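Long-range contacts in 2,3-dimethylmalate lyase (Aspergillus niger, PDB 3FA4), which belongs to the phosphoenolpyruvate phosphomutase family, lyase-type enzymes built on a TIM-barrel fold, and binds a magnesium ion in a four-chain assembly: residues G191-R195 against A219-I223; Y169-V173 against Q200-D204; E115-Q119 against K129-D133. One frame throughout, in Å; residues are numbered along the deposited sequence.

Contact 1 (G191-R195 against A219-I223); sequences GITSR and ATPSI
The backbones of Gly191-Arg195 and Ala219-Ile223 run at 48° to one another and come nearest at Thr193 and Thr220, whose CA atoms are 4.9 Å apart. Near this approach the Thr220 hydroxyl, OG1, donates to Ile192 O over 2.8 Å, arriving in the carbonyl plane. OG1 lies opposite the carbonyl carbon of Thr220 and beside its own backbone N (chi1 -44°), which turns the hydroxyl toward the 191-195 segment, and threonine suits the buried place because its methyl branch still packs while the oxygen satisfies a carbonyl. A CA-H...O contact from Thr193 CA to Ala219 O (3.4 Å) lies alongside. Gly191 adopts a positive phi, a conformation that glycine takes without strain, and its carbonyl oxygen meets the small Ala219 CB.

Both segments lie in the connections that follow strands 186-189 and 211-213 of a TIM barrel, the first running into helix 195-204 at Arg195 and the second leading toward helix 225-231, and so they join two successive beta-alpha units. Ser194 is the N-cap of helix 195-204, its OG bonding to Met197 N.

Beyond the cap, Pro221 and Arg195 slide past each other in opposite directions, with CG to CG at 3.9 Å; the compact, puckered proline ring gives the arginine's extended stem an apolar surface to lie along. At the end of that stem Arg195 NH2 makes a weak bond to Ser222 O (3.2 Å), while Ile223 CG1 lies over one face of the guanidinium, 3.8 Å from NH1. The charge itself is answered by Glu227 of helix 225-231, in a salt bridge to Arg195 NH1.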
loop_
_atom_site.group_PDB
_atom_site.type_symbol
_atom_site.label_atom_id
_atom_site.label_comp_id
_atom_site.label_asym_id
_atom_site.label_seq_id
_atom_site.Cartn_x
_atom_site.Cartn_y
_atom_site.Cartn_z
ATOM N N GLY B 191 5.630 -20.606 24.503
ATOM C CA GLY B 191 6.593 -20.650 25.597
ATOM C C GLY B 191 6.532 -21.815 26.552
ATOM O O GLY B 191 6.751 -21.644 27.752
ATOM N N ILE B 192 6.242 -23.006 26.008
ATOM C CA ILE B 192 6.324 -24.211 26.805
ATOM C C ILE B 192 7.651 -24.190 27.568
ATOM O O ILE B 192 8.682 -23.936 26.969
ATOM C CB ILE B 192 6.188 -25.441 25.909
ATOM C CG1 ILE B 192 4.756 -25.528 25.392
ATOM C CG2 ILE B 192 6.619 -26.728 26.684
ATOM C CD1 ILE B 192 4.710 -26.015 24.015
ATOM N N THR B 193 7.627 -24.422 28.888
ATOM C CA THR B 193 8.838 -24.302 29.733
ATOM C C THR B 193 9.746 -25.522 29.986
ATOM O O THR B 193 10.832 -25.369 30.542
ATOM C CB THR B 193 8.510 -23.673 31.075
ATOM O OG1 THR B 193 7.657 -24.536 31.814
ATOM C CG2 THR B 193 7.810 -22.331 30.860
ATOM N N SER B 194 9.302 -26.718 29.637
ATOM C CA SER B 194 10.116 -27.926 29.741
ATOM C C SER B 194 9.668 -28.954 28.692
ATOM O O SER B 194 8.603 -28.821 28.096
ATOM C CB SER B 194 9.918 -28.593 31.094
ATOM O OG SER B 194 8.625 -29.141 31.128
ATOM N N ARG B 195 10.480 -30.007 28.494
ATOM C CA ARG B 195 10.086 -31.153 27.683
ATOM C C ARG B 195 8.938 -31.889 28.336
ATOM O O ARG B 195 8.134 -32.528 27.681
ATOM C CB ARG B 195 11.259 -32.102 27.510
ATOM C CG ARG B 195 12.374 -31.568 26.651
ATOM C CD ARG B 195 13.478 -32.654 26.452
ATOM N NE ARG B 195 14.682 -31.866 26.310
ATOM C CZ ARG B 195 15.302 -31.598 25.172
ATOM N NH1 ARG B 195 14.956 -32.176 24.041
ATOM N NH2 ARG B 195 16.344 -30.799 25.192
ATOM N N ALA B 219 12.247 -19.558 26.896
ATOM C CA ALA B 219 11.562 -20.403 27.914
ATOM C C ALA B 219 11.644 -21.918 27.596
ATOM O O ALA B 219 11.652 -22.792 28.501
ATOM C CB ALA B 219 10.115 -19.964 28.032
ATOM N N THR B 220 11.758 -22.226 26.302
ATOM C CA THR B 220 11.733 -23.615 25.806
ATOM C C THR B 220 13.123 -24.295 25.636
ATOM O O THR B 220 14.020 -23.747 24.979
ATOM C CB THR B 220 10.939 -23.633 24.470
ATOM O OG1 THR B 220 9.772 -22.824 24.638
ATOM C CG2 THR B 220 10.539 -25.063 24.013
ATOM N N PRO B 221 13.292 -25.525 26.178
ATOM C CA PRO B 221 14.523 -26.250 25.946
ATOM C C PRO B 221 14.699 -26.468 24.424
ATOM O O PRO B 221 13.779 -26.193 23.720
ATOM C CB PRO B 221 14.274 -27.559 26.704
ATOM C CG PRO B 221 12.796 -27.708 26.760
ATOM C CD PRO B 221 12.378 -26.322 27.025
ATOM N N SER B 222 15.863 -26.884 23.931
ATOM C CA SER B 222 16.121 -26.944 22.483
ATOM C C SER B 222 15.681 -28.275 21.978
ATOM O O SER B 222 16.254 -29.281 22.323
ATOM C CB SER B 222 17.599 -26.684 22.166
ATOM O OG SER B 222 17.907 -25.276 22.271
ATOM N N ILE B 223 14.631 -28.296 21.181
ATOM C CA ILE B 223 13.952 -29.526 20.794
ATOM C C ILE B 223 14.066 -29.540 19.296
ATOM O O ILE B 223 13.576 -28.654 18.659
ATOM C CB ILE B 223 12.429 -29.556 21.293
ATOM C CG1 ILE B 223 12.293 -29.789 22.804
ATOM C CG2 ILE B 223 11.615 -30.656 20.625
ATOM C CD1 ILE B 223 11.042 -29.064 23.410
#

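Contact 2 (Y169-V173 against Q200-D204); sequences YEESV and QVIQD
With CG opposite the backbone N (chi1 -177°), the Tyr169 side chain reaches straight across to the neighbouring helix, while Asp204, whose CG sits beside its own backbone N, turns its carboxylate to meet the phenol. The result is a short hydrogen bond of 2.5 Å from Tyr169 OH to Asp204 OD2. The acceptor lies at the edge of the ring, in its plane, but the hydroxyl reaches OD2 on the anti side and 33° out of the carboxylate plane. Such a bond would probably draw negative charge from the carboxylate, and it anchors the hydroxyl end of the ring.

Tyrosine suits this site because its long flat ring spans the gap between the helices and ends in a donor. Val201 CB meets the ring's edge, 4.1 Å from Tyr169 CE1. The aliphatic part of Gln200 closes in on the phenol oxygen, CG lying 3.4 Å from Tyr169 OH. One turn along, Val173 puts CG2 over one face of the ring, offset toward its rim; with Val201 at the edge it restricts the ring's turning. The same methyl touches Val201 CG2 at 4.0 Å. At an axis distance of 11.6 Å for these short segments, the two valines just meet, while the longer tyrosine spans the gap.

Helices 169-181 and 195-204 follow successive barrel strands, and their 169-173 and 200-204 segments point broadly the same way, 40° apart. Arg177 ties Asp204 O to helix 169-181. Val201 and Ser172 both rest on Leu189 of strand 186-189, and Tyr169 leans on Leu164 of the short helix 164-167.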
loop_
_atom_site.group_PDB
_atom_site.type_symbol
_atom_site.label_atom_id
_atom_site.label_comp_id
_atom_site.label_asym_id
_atom_site.label_seq_id
_atom_site.Cartn_x
_atom_site.Cartn_y
_atom_site.Cartn_z
ATOM N N TYR B 169 -0.291 -23.147 33.522
ATOM C CA TYR B 169 -0.611 -24.253 32.607
ATOM C C TYR B 169 -2.089 -24.607 32.404
ATOM O O TYR B 169 -2.532 -24.668 31.288
ATOM C CB TYR B 169 0.210 -25.481 32.945
ATOM C CG TYR B 169 -0.015 -26.619 32.003
ATOM C CD1 TYR B 169 0.670 -26.691 30.768
ATOM C CD2 TYR B 169 -0.920 -27.630 32.334
ATOM C CE1 TYR B 169 0.477 -27.791 29.905
ATOM C CE2 TYR B 169 -1.135 -28.725 31.462
ATOM C CZ TYR B 169 -0.464 -28.790 30.258
ATOM O OH TYR B 169 -0.706 -29.884 29.468
ATOM N N GLU B 170 -2.857 -24.857 33.458
ATOM C CA GLU B 170 -4.239 -25.321 33.276
ATOM C C GLU B 170 -5.155 -24.306 32.611
ATOM O O GLU B 170 -6.134 -24.679 31.987
ATOM C CB GLU B 170 -4.881 -25.689 34.609
ATOM C CG GLU B 170 -4.529 -27.044 35.103
ATOM C CD GLU B 170 -5.644 -27.618 35.981
ATOM O OE1 GLU B 170 -6.491 -26.845 36.591
ATOM O OE2 GLU B 170 -5.684 -28.871 36.037
ATOM N N GLU B 171 -4.867 -23.023 32.787
ATOM C CA GLU B 171 -5.703 -21.977 32.229
ATOM C C GLU B 171 -5.398 -21.976 30.756
ATOM O O GLU B 171 -6.327 -21.798 29.935
ATOM C CB GLU B 171 -5.423 -20.593 32.866
ATOM C CG GLU B 171 -6.223 -19.341 32.291
ATOM C CD GLU B 171 -7.732 -19.562 32.052
ATOM O OE1 GLU B 171 -8.293 -20.628 32.405
ATOM O OE2 GLU B 171 -8.387 -18.659 31.479
ATOM N N SER B 172 -4.117 -22.198 30.432
ATOM C CA SER B 172 -3.601 -22.247 29.043
ATOM C C SER B 172 -4.286 -23.352 28.266
ATOM O O SER B 172 -4.787 -23.155 27.173
ATOM C CB SER B 172 -2.100 -22.545 29.034
ATOM O OG SER B 172 -1.376 -21.384 29.342
ATOM N N VAL B 173 -4.290 -24.524 28.870
ATOM C CA VAL B 173 -4.964 -25.684 28.308
ATOM C C VAL B 173 -6.497 -25.413 28.164
ATOM O O VAL B 173 -7.028 -25.702 27.112
ATOM C CB VAL B 173 -4.506 -26.956 28.980
ATOM C CG1 VAL B 173 -5.313 -28.077 28.531
ATOM C CG2 VAL B 173 -3.088 -27.206 28.562
ATOM N N GLN B 200 3.069 -33.384 28.299
ATOM C CA GLN B 200 1.740 -33.196 28.897
ATOM C C GLN B 200 0.728 -32.538 27.936
ATOM O O GLN B 200 -0.439 -33.012 27.847
ATOM C CB GLN B 200 1.812 -32.418 30.227
ATOM C CG GLN B 200 0.557 -32.545 31.089
ATOM C CD GLN B 200 0.331 -33.986 31.502
ATOM O OE1 GLN B 200 -0.726 -34.595 31.277
ATOM N NE2 GLN B 200 1.375 -34.568 32.066
ATOM N N VAL B 201 1.119 -31.485 27.223
ATOM C CA VAL B 201 0.124 -30.722 26.446
ATOM C C VAL B 201 -0.316 -31.501 25.227
ATOM O O VAL B 201 -1.470 -31.387 24.825
ATOM C CB VAL B 201 0.530 -29.243 26.116
ATOM C CG1 VAL B 201 1.642 -29.209 25.129
ATOM C CG2 VAL B 201 -0.678 -28.399 25.623
ATOM N N ILE B 202 0.596 -32.321 24.669
ATOM C CA ILE B 202 0.254 -33.274 23.623
ATOM C C ILE B 202 -0.808 -34.254 24.146
ATOM O O ILE B 202 -1.814 -34.507 23.474
ATOM C CB ILE B 202 1.517 -33.990 23.049
ATOM C CG1 ILE B 202 2.273 -33.005 22.175
ATOM C CG2 ILE B 202 1.158 -35.251 22.204
ATOM C CD1 ILE B 202 3.731 -33.254 22.158
ATOM N N GLN B 203 -0.607 -34.783 25.345
ATOM C CA GLN B 203 -1.576 -35.713 25.959
ATOM C C GLN B 203 -2.893 -35.057 26.381
ATOM O O GLN B 203 -3.928 -35.637 26.193
ATOM C CB GLN B 203 -0.921 -36.463 27.123
ATOM C CG GLN B 203 -1.926 -37.081 28.098
ATOM C CD GLN B 203 -1.270 -37.723 29.325
ATOM O OE1 GLN B 203 -0.254 -38.452 29.190
ATOM N NE2 GLN B 203 -1.868 -37.503 30.534
ATOM N N ASP B 204 -2.843 -33.826 26.900
ATOM C CA ASP B 204 -3.990 -33.038 27.291
ATOM C C ASP B 204 -4.927 -32.598 26.182
ATOM O O ASP B 204 -6.157 -32.520 26.386
ATOM C CB ASP B 204 -3.534 -31.825 28.099
ATOM C CG ASP B 204 -3.162 -32.194 29.524
ATOM O OD1 ASP B 204 -3.458 -33.329 29.940
ATOM O OD2 ASP B 204 -2.568 -31.396 30.236
#

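Contact 3 (E115-Q119 against K129-D133); sequences EDQVQ and KILVD
Gln117 and Leu131 face each other at the tight centre of this contact, bridged with their CA atoms 4.2 Å apart. Val132 N donates to Asp116 O over 2.8 Å, almost straight at 171°, and Val118 N donates to Ile130 O over 3.0 Å. These bonds flank the pair in the antiparallel pattern, making Gln117 and Leu131 a non-hydrogen-bonded pair. Leu131 CD2 presses on the buried Asp116, 3.6 Å from OD1; a branched apolar side chain suits this wall beside an acid already held by the Thr161 hydroxyl, the backbone N of Asp162 and a salt bridge to Arg175.

The two segments joined by this single bridge belong to the loop that follows the fourth barrel strand, 111-114. In related enzymes this loop gates the active site, and here residues 122-128 between the segments are not modelled, consistent with mobility.

Toward solvent the packing is thinner. Val118 CG2 and Ile130 CG2 lie side by side, 4.0 Å apart. Exposed, flexible Lys129 bends to place NZ in a salt bridge with Asp162. The extended Gln117 side chain crosses it obliquely, OE1 lying 3.4 Å from Lys129 CB, and its amide is steadied from the inner side, where NE2 donates to the buried Glu115 OE2 at 2.8 Å.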
loop_
_atom_site.group_PDB
_atom_site.type_symbol
_atom_site.label_atom_id
_atom_site.label_comp_id
_atom_site.label_asym_id
_atom_site.label_seq_id
_atom_site.Cartn_x
_atom_site.Cartn_y
_atom_site.Cartn_z
ATOM N N GLU B 115 -3.973 -14.905 18.487
ATOM C CA GLU B 115 -3.666 -15.054 19.913
ATOM C C GLU B 115 -4.637 -14.308 20.851
ATOM O O GLU B 115 -5.541 -13.551 20.375
ATOM C CB GLU B 115 -2.196 -14.666 20.208
ATOM C CG GLU B 115 -1.888 -13.220 20.008
ATOM C CD GLU B 115 -0.400 -12.896 19.708
ATOM O OE1 GLU B 115 0.126 -13.304 18.663
ATOM O OE2 GLU B 115 0.226 -12.088 20.464
ATOM N N ASP B 116 -4.478 -14.529 22.174
ATOM C CA ASP B 116 -5.444 -14.046 23.182
ATOM C C ASP B 116 -5.021 -12.714 23.898
ATOM O O ASP B 116 -5.638 -12.283 24.886
ATOM C CB ASP B 116 -5.789 -15.174 24.169
ATOM C CG ASP B 116 -4.572 -15.804 24.770
ATOM O OD1 ASP B 116 -3.450 -15.472 24.319
ATOM O OD2 ASP B 116 -4.723 -16.623 25.686
ATOM N N GLN B 117 -3.998 -12.069 23.341
ATOM C CA GLN B 117 -3.520 -10.804 23.844
ATOM C C GLN B 117 -4.439 -9.662 23.433
ATOM O O GLN B 117 -5.320 -9.831 22.578
ATOM C CB GLN B 117 -2.081 -10.532 23.381
ATOM C CG GLN B 117 -1.046 -11.520 23.928
ATOM C CD GLN B 117 0.359 -10.938 23.920
ATOM O OE1 GLN B 117 0.726 -10.196 24.796
ATOM N NE2 GLN B 117 1.138 -11.289 22.939
ATOM N N VAL B 118 -4.256 -8.527 24.103
ATOM C CA VAL B 118 -4.944 -7.283 23.772
ATOM C C VAL B 118 -4.255 -6.728 22.524
ATOM O O VAL B 118 -3.062 -6.977 22.287
ATOM C CB VAL B 118 -4.901 -6.277 24.928
ATOM C CG1 VAL B 118 -5.597 -5.000 24.531
ATOM C CG2 VAL B 118 -5.648 -6.817 26.095
ATOM N N GLN B 119 -5.026 -6.025 21.697
ATOM C CA GLN B 119 -4.485 -5.504 20.470
ATOM C C GLN B 119 -3.234 -4.671 20.738
ATOM O O GLN B 119 -2.177 -4.926 20.106
ATOM C CB GLN B 119 -5.507 -4.632 19.767
ATOM C CG GLN B 119 -5.142 -4.378 18.321
ATOM C CD GLN B 119 -6.315 -3.769 17.589
ATOM O OE1 GLN B 119 -7.458 -3.725 18.137
ATOM N NE2 GLN B 119 -6.073 -3.327 16.323
ATOM N N LYS B 129 3.111 -8.879 28.758
ATOM C CA LYS B 129 2.038 -9.536 27.967
ATOM C C LYS B 129 0.703 -9.457 28.644
ATOM O O LYS B 129 0.503 -10.094 29.681
ATOM C CB LYS B 129 2.369 -10.992 27.672
ATOM C CG LYS B 129 3.607 -11.102 26.785
ATOM C CD LYS B 129 3.545 -12.274 25.857
ATOM C CE LYS B 129 3.479 -13.608 26.639
ATOM N NZ LYS B 129 3.745 -14.784 25.705
ATOM N N ILE B 130 -0.196 -8.639 28.069
ATOM C CA ILE B 130 -1.552 -8.371 28.609
ATOM C C ILE B 130 -2.652 -9.153 27.874
ATOM O O ILE B 130 -2.755 -9.114 26.642
ATOM C CB ILE B 130 -1.880 -6.893 28.512
ATOM C CG1 ILE B 130 -0.715 -6.058 29.072
ATOM C CG2 ILE B 130 -3.226 -6.582 29.240
ATOM C CD1 ILE B 130 -0.748 -5.857 30.639
ATOM N N LEU B 131 -3.510 -9.826 28.626
ATOM C CA LEU B 131 -4.429 -10.789 27.986
ATOM C C LEU B 131 -5.862 -10.356 27.994
ATOM O O LEU B 131 -6.273 -9.617 28.851
ATOM C CB LEU B 131 -4.325 -12.134 28.672
ATOM C CG LEU B 131 -3.106 -13.006 28.451
ATOM C CD1 LEU B 131 -3.584 -14.320 28.898
ATOM C CD2 LEU B 131 -2.768 -13.129 27.032
ATOM N N VAL B 132 -6.621 -10.833 27.019
ATOM C CA VAL B 132 -8.079 -10.572 26.937
ATOM C C VAL B 132 -8.858 -11.801 27.470
ATOM O O VAL B 132 -8.377 -12.976 27.339
ATOM C CB VAL B 132 -8.413 -10.191 25.443
ATOM C CG1 VAL B 132 -9.001 -11.331 24.663
ATOM C CG2 VAL B 132 -9.291 -8.969 25.372
ATOM N N ASP B 133 -10.017 -11.568 28.091
ATOM C CA ASP B 133 -10.815 -12.666 28.677
ATOM C C ASP B 133 -11.064 -13.763 27.633
ATOM O O ASP B 133 -10.929 -13.500 26.452
ATOM C CB ASP B 133 -12.131 -12.130 29.160
ATOM C CG ASP B 133 -12.889 -11.490 28.053
ATOM O OD1 ASP B 133 -12.489 -10.381 27.580
ATOM O OD2 ASP B 133 -13.847 -12.136 27.608
#

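The three contacts lie along successive beta-alpha units of the barrel: contact 3 closes before the others begin, whereas contacts 1 and 2 alternate along the chain and share helix 195-204. Centres of contacts 1 and 2 are about 14 Å apart; that of contact 3 lies about 22 Å from contact 1's and about 19 Å from contact 2's. Nearest atoms of any two contacts are about 5 to 7 Å apart, so none touches. Arg175 of helix 169-181 pairs with Glu171 within the 169-173 segment and with Asp116 in contact 3, and Lys129 meets Glu190, just before contact 1. Contact 3 lies closer to the magnesium ion, held by Asp86 and Asp88, than contact 1 does: the Gln117 side chain is about 7 Å away, Gly191 about 14 Å.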